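Long-range contact in lipoprotein (Colwellia psychrerythraea, PDB 3O0Y), which is of unknown function but is probably a lipoprotein related to metallopeptidases: residues W130-N142 / E542-L554. Numbering follows the deposited sequence.
Sequences WMGLSPFIVNQIN and EIERYMAWPGQAL. With SO4 (sulfate ion), chain D.
Trp549 lies between Met131 and Trp130 on one face of its indole and Ile141 on the other. Met131 SD sits 3.6 Å from the centroid of the five-membered ring of Trp549 and 20° off its normal, a Met-aromatic contact. Beside it the Trp130 ring turns its edge to the Trp549 face in a T-shaped pair, planes at 71°, with Trp130 CH2 3.6 Å from Trp549 CZ3. With CG1 of Ile141 anti to the backbone N (chi1 -178°), CD1 reaches over the six-membered ring of Trp549 for a CH-pi contact, 3.9 Å from its centroid, and also touches Arg545 CG.

At the indole edge, Trp549 NE1 donates to Asn142 OD1 over 3.0 Å; the bond is nearly straight at hydrogen and lies in the indole plane, yet the donor stands above the carbonyl plane. Replacing Trp549 with an alanine removes the indole, which is likely to leave Asn142 OD1 without this donor and open a gap between Met131 and Ile141.

Trp549 is where the chain leaves helix 536-548, so the contact joins the end of that helix to the loop between strand 126-128 and helix 144-154. Water 1 links Phe136 N to Ala548 O, while Gln140 NE2 makes a weak hydrogen bond to Glu544 O.

In the second shell, Asn139 ND2 grips Asn142 OD1 from the opposite face to Trp549 NE1. Asn139 OD1 accepts from Ile141 N and Asn142 N, forming an Asx turn and Asx motif. Gln552 meets Trp130 CZ2, and its OE1 is held by Arg545 NH1 at 2.9 Å. Arg545 NH2 binds a sulfate, probably from the crystallisation liquor, that Arg504, Arg507 and Tyr556 also bind.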
loop_
_atom_site.group_PDB
_atom_site.type_symbol
_atom_site.label_atom_id
_atom_site.label_comp_id
_atom_site.label_asym_id
_atom_site.label_seq_id
_atom_site.Cartn_x
_atom_site.Cartn_y
_atom_site.Cartn_z
ATOM N N TRP A 130 -7.621 -0.635 1.431
ATOM C CA TRP A 130 -6.363 0.046 1.802
ATOM C C TRP A 130 -6.457 1.558 1.657
ATOM O O TRP A 130 -6.206 2.284 2.613
ATOM C CB TRP A 130 -5.187 -0.552 0.993
ATOM C CG TRP A 130 -4.014 0.331 0.850
ATOM C CD1 TRP A 130 -3.150 0.689 1.880
ATOM C CD2 TRP A 130 -3.516 0.950 -0.331
ATOM N NE1 TRP A 130 -2.177 1.522 1.398
ATOM C CE2 TRP A 130 -2.392 1.718 0.044
ATOM C CE3 TRP A 130 -3.926 0.963 -1.681
ATOM C CZ2 TRP A 130 -1.665 2.464 -0.879
ATOM C CZ3 TRP A 130 -3.207 1.726 -2.592
ATOM C CH2 TRP A 130 -2.068 2.407 -2.194
ATOM N N MET A 131 -6.848 2.030 0.466
ATOM C CA MET A 131 -6.745 3.444 0.110
ATOM C C MET A 131 -7.981 4.251 0.375
ATOM O O MET A 131 -7.941 5.471 0.221
ATOM C CB MET A 131 -6.330 3.603 -1.387
ATOM C CG MET A 131 -5.247 4.638 -1.665
ATOM S SD MET A 131 -4.647 4.995 -3.332
ATOM C CE MET A 131 -6.034 6.031 -3.823
ATOM N N GLY A 132 -9.041 3.609 0.866
ATOM C CA GLY A 132 -10.325 4.290 1.021
ATOM C C GLY A 132 -10.886 4.668 -0.337
ATOM O O GLY A 132 -10.761 3.906 -1.307
ATOM N N LEU A 133 -11.456 5.876 -0.436
ATOM C CA LEU A 133 -12.042 6.285 -1.700
ATOM C C LEU A 133 -10.956 6.355 -2.771
ATOM O O LEU A 133 -9.973 7.094 -2.619
ATOM C CB LEU A 133 -12.733 7.624 -1.589
ATOM C CG LEU A 133 -13.386 8.250 -2.848
ATOM C CD1 LEU A 133 -14.442 7.340 -3.485
ATOM C CD2 LEU A 133 -13.934 9.673 -2.507
ATOM N N SER A 134 -11.180 5.650 -3.884
ATOM C CA SER A 134 -10.211 5.576 -4.941
ATOM C C SER A 134 -10.944 5.997 -6.232
ATOM O O SER A 134 -11.991 5.514 -6.470
ATOM C CB SER A 134 -9.713 4.172 -5.037
ATOM O OG SER A 134 -9.052 3.791 -3.832
ATOM N N PRO A 135 -10.315 6.822 -7.061
ATOM C CA PRO A 135 -11.137 7.528 -8.101
ATOM C C PRO A 135 -11.471 6.743 -9.341
ATOM O O PRO A 135 -12.482 7.072 -10.008
ATOM C CB PRO A 135 -10.254 8.721 -8.461
ATOM C CG PRO A 135 -8.843 8.325 -8.132
ATOM C CD PRO A 135 -8.970 7.454 -6.908
ATOM N N PHE A 136 -10.658 5.765 -9.725
ATOM C CA PHE A 136 -10.816 5.087 -11.037
ATOM C C PHE A 136 -10.955 3.574 -10.844
ATOM O O PHE A 136 -9.957 2.878 -10.508
ATOM C CB PHE A 136 -9.660 5.441 -11.930
ATOM C CG PHE A 136 -9.476 6.940 -12.106
ATOM C CD1 PHE A 136 -10.515 7.747 -12.551
ATOM C CD2 PHE A 136 -8.290 7.543 -11.775
ATOM C CE1 PHE A 136 -10.348 9.111 -12.638
ATOM C CE2 PHE A 136 -8.127 8.941 -11.867
ATOM C CZ PHE A 136 -9.165 9.713 -12.297
ATOM N N ILE A 137 -12.191 3.088 -10.974
ATOM C CA ILE A 137 -12.475 1.674 -10.649
ATOM C C ILE A 137 -11.671 0.749 -11.549
ATOM O O ILE A 137 -11.286 -0.330 -11.121
ATOM C CB ILE A 137 -13.975 1.382 -10.596
ATOM C CG1 ILE A 137 -14.256 0.032 -9.971
ATOM C CG2 ILE A 137 -14.634 1.587 -12.055
ATOM C CD1 ILE A 137 -15.722 -0.190 -9.581
ATOM N N VAL A 138 -11.430 1.168 -12.799
ATOM C CA VAL A 138 -10.537 0.461 -13.693
ATOM C C VAL A 138 -9.357 1.393 -13.999
ATOM O O VAL A 138 -9.501 2.512 -14.446
ATOM C CB VAL A 138 -11.254 0.050 -15.004
ATOM C CG1 VAL A 138 -10.252 -0.608 -16.007
ATOM C CG2 VAL A 138 -12.543 -0.826 -14.706
ATOM N N ASN A 139 -8.162 0.916 -13.681
ATOM C CA ASN A 139 -6.953 1.686 -13.847
ATOM C C ASN A 139 -5.786 0.705 -14.074
ATOM O O ASN A 139 -5.988 -0.488 -14.193
ATOM C CB ASN A 139 -6.734 2.630 -12.655
ATOM C CG ASN A 139 -6.376 1.904 -11.357
ATOM O OD1 ASN A 139 -5.301 1.326 -11.272
ATOM N ND2 ASN A 139 -7.256 1.930 -10.360
ATOM N N GLN A 140 -4.606 1.240 -14.304
ATOM C CA GLN A 140 -3.450 0.420 -14.659
ATOM C C GLN A 140 -2.694 -0.279 -13.522
ATOM O O GLN A 140 -1.855 -1.081 -13.791
ATOM C CB GLN A 140 -2.462 1.319 -15.462
ATOM C CG GLN A 140 -1.371 2.060 -14.652
ATOM C CD GLN A 140 -1.891 3.272 -13.813
ATOM O OE1 GLN A 140 -3.086 3.590 -13.804
ATOM N NE2 GLN A 140 -0.985 3.885 -13.051
ATOM N N ILE A 141 -2.901 0.121 -12.285
ATOM C CA ILE A 141 -2.090 -0.265 -11.161
ATOM C C ILE A 141 -2.844 -1.126 -10.152
ATOM O O ILE A 141 -2.255 -2.047 -9.627
ATOM C CB ILE A 141 -1.358 0.936 -10.505
ATOM C CG1 ILE A 141 -0.447 0.529 -9.346
ATOM C CG2 ILE A 141 -2.337 2.037 -10.011
ATOM C CD1 ILE A 141 0.582 1.644 -8.942
ATOM N N ASN A 142 -4.094 -0.802 -9.806
ATOM C CA ASN A 142 -4.873 -1.637 -8.863
ATOM C C ASN A 142 -6.364 -1.574 -9.188
ATOM O O ASN A 142 -6.738 -1.329 -10.313
ATOM C CB ASN A 142 -4.576 -1.281 -7.385
ATOM C CG ASN A 142 -5.192 0.053 -6.965
ATOM O OD1 ASN A 142 -5.529 0.918 -7.824
ATOM N ND2 ASN A 142 -5.370 0.213 -5.649
ATOM N N GLU A 542 5.946 5.566 -11.863
ATOM C CA GLU A 542 5.610 6.330 -10.698
ATOM C C GLU A 542 4.653 7.471 -11.005
ATOM O O GLU A 542 3.615 7.669 -10.323
ATOM C CB GLU A 542 6.866 6.886 -10.051
ATOM C CG GLU A 542 7.795 5.855 -9.510
ATOM C CD GLU A 542 7.320 5.226 -8.253
ATOM O OE1 GLU A 542 6.702 5.908 -7.373
ATOM O OE2 GLU A 542 7.553 4.020 -8.171
ATOM N N ILE A 543 5.001 8.285 -11.993
ATOM C CA ILE A 543 4.131 9.430 -12.328
ATOM C C ILE A 543 2.711 8.932 -12.717
ATOM O O ILE A 543 1.707 9.459 -12.239
ATOM C CB ILE A 543 4.744 10.309 -13.481
ATOM C CG1 ILE A 543 6.042 10.952 -13.004
ATOM C CG2 ILE A 543 3.649 11.342 -14.046
ATOM C CD1 ILE A 543 6.006 11.654 -11.625
ATOM N N GLU A 544 2.604 7.839 -13.477
ATOM C CA GLU A 544 1.278 7.301 -13.803
ATOM C C GLU A 544 0.522 6.735 -12.589
ATOM O O GLU A 544 -0.678 6.826 -12.483
ATOM C CB GLU A 544 1.338 6.293 -14.957
ATOM C CG GLU A 544 1.890 7.016 -16.268
ATOM C CD GLU A 544 1.997 6.160 -17.496
ATOM O OE1 GLU A 544 1.540 4.991 -17.445
ATOM O OE2 GLU A 544 2.434 6.687 -18.554
ATOM N N ARG A 545 1.251 6.166 -11.647
ATOM C CA ARG A 545 0.695 5.758 -10.362
ATOM C C ARG A 545 0.095 7.001 -9.660
ATOM O O ARG A 545 -1.034 6.928 -9.161
ATOM C CB ARG A 545 1.800 5.135 -9.475
ATOM C CG ARG A 545 1.520 5.136 -8.004
ATOM C CD ARG A 545 2.714 4.545 -7.237
ATOM N NE ARG A 545 2.674 4.907 -5.845
ATOM C CZ ARG A 545 3.521 4.422 -4.960
ATOM N NH1 ARG A 545 3.454 4.821 -3.719
ATOM N NH2 ARG A 545 4.452 3.561 -5.360
ATOM N N TYR A 546 0.841 8.089 -9.597
ATOM C CA TYR A 546 0.399 9.291 -8.828
ATOM C C TYR A 546 -0.859 9.844 -9.441
ATOM O O TYR A 546 -1.788 10.335 -8.757
ATOM C CB TYR A 546 1.463 10.373 -8.740
ATOM C CG TYR A 546 2.788 9.872 -8.180
ATOM C CD1 TYR A 546 2.879 8.774 -7.364
ATOM C CD2 TYR A 546 3.947 10.479 -8.557
ATOM C CE1 TYR A 546 4.132 8.339 -6.934
ATOM C CE2 TYR A 546 5.198 10.035 -8.117
ATOM C CZ TYR A 546 5.271 8.977 -7.354
ATOM O OH TYR A 546 6.575 8.562 -6.986
ATOM N N MET A 547 -0.915 9.735 -10.757
ATOM C CA MET A 547 -2.097 10.202 -11.528
ATOM C C MET A 547 -3.351 9.377 -11.161
ATOM O O MET A 547 -4.420 9.923 -11.063
ATOM C CB MET A 547 -1.860 10.143 -13.038
ATOM C CG MET A 547 -0.861 11.165 -13.619
ATOM S SD MET A 547 -0.241 10.832 -15.341
ATOM C CE MET A 547 -1.881 10.659 -16.175
ATOM N N ALA A 548 -3.197 8.084 -10.901
ATOM C CA ALA A 548 -4.310 7.164 -10.545
ATOM C C ALA A 548 -4.654 7.231 -9.080
ATOM O O ALA A 548 -5.768 6.875 -8.703
ATOM C CB ALA A 548 -3.924 5.679 -10.899
ATOM N N TRP A 549 -3.671 7.590 -8.238
ATOM C CA TRP A 549 -3.791 7.623 -6.760
ATOM C C TRP A 549 -3.514 8.995 -6.153
ATOM O O TRP A 549 -2.621 9.164 -5.352
ATOM C CB TRP A 549 -2.812 6.642 -6.112
ATOM C CG TRP A 549 -3.014 5.225 -6.369
ATOM C CD1 TRP A 549 -4.113 4.607 -6.901
ATOM C CD2 TRP A 549 -2.108 4.166 -6.013
ATOM N NE1 TRP A 549 -3.919 3.251 -6.946
ATOM C CE2 TRP A 549 -2.694 2.956 -6.417
ATOM C CE3 TRP A 549 -0.843 4.131 -5.426
ATOM C CZ2 TRP A 549 -2.062 1.735 -6.244
ATOM C CZ3 TRP A 549 -0.200 2.930 -5.281
ATOM C CH2 TRP A 549 -0.824 1.736 -5.651
ATOM N N PRO A 550 -4.247 10.035 -6.562
ATOM C CA PRO A 550 -4.005 11.339 -5.996
ATOM C C PRO A 550 -3.941 11.401 -4.484
ATOM O O PRO A 550 -4.815 10.913 -3.777
ATOM C CB PRO A 550 -5.173 12.200 -6.518
ATOM C CG PRO A 550 -5.919 11.355 -7.392
ATOM C CD PRO A 550 -5.534 9.934 -7.207
ATOM N N GLY A 551 -2.850 12.004 -4.007
ATOM C CA GLY A 551 -2.568 12.227 -2.602
ATOM C C GLY A 551 -1.805 11.150 -1.882
ATOM O O GLY A 551 -1.227 11.418 -0.796
ATOM N N GLN A 552 -1.838 9.934 -2.394
ATOM C CA GLN A 552 -1.255 8.762 -1.728
ATOM C C GLN A 552 0.248 8.989 -1.551
ATOM O O GLN A 552 0.777 8.615 -0.481
ATOM C CB GLN A 552 -1.568 7.414 -2.389
ATOM C CG GLN A 552 -1.099 6.176 -1.588
ATOM C CD GLN A 552 0.361 5.856 -1.632
ATOM O OE1 GLN A 552 1.034 6.098 -2.641
ATOM N NE2 GLN A 552 0.886 5.180 -0.551
ATOM N N ALA A 553 0.902 9.634 -2.512
ATOM C CA ALA A 553 2.339 9.839 -2.471
ATOM C C ALA A 553 2.722 10.846 -1.429
ATOM O O ALA A 553 3.915 11.009 -1.138
ATOM C CB ALA A 553 2.874 10.365 -3.865
ATOM N N LEU A 554 1.757 11.578 -0.866
ATOM C CA LEU A 554 2.044 12.585 0.153
ATOM C C LEU A 554 2.322 11.989 1.555
ATOM O O LEU A 554 2.998 12.618 2.368
ATOM C CB LEU A 554 0.896 13.592 0.223
ATOM C CG LEU A 554 0.509 14.254 -1.067
ATOM C CD1 LEU A 554 -0.716 15.194 -0.752
ATOM C CD2 LEU A 554 1.640 15.036 -1.763
HETATM S S SO4 D . 6.696 2.729 -2.048
HETATM O O1 SO4 D . 7.559 3.783 -1.449
HETATM O O2 SO4 D . 7.439 1.514 -2.086
HETATM O O3 SO4 D . 5.499 2.435 -1.221
HETATM O O4 SO4 D . 6.138 3.181 -3.295
HETATM O O HOH W 1 -7.974 5.094 -9.013
#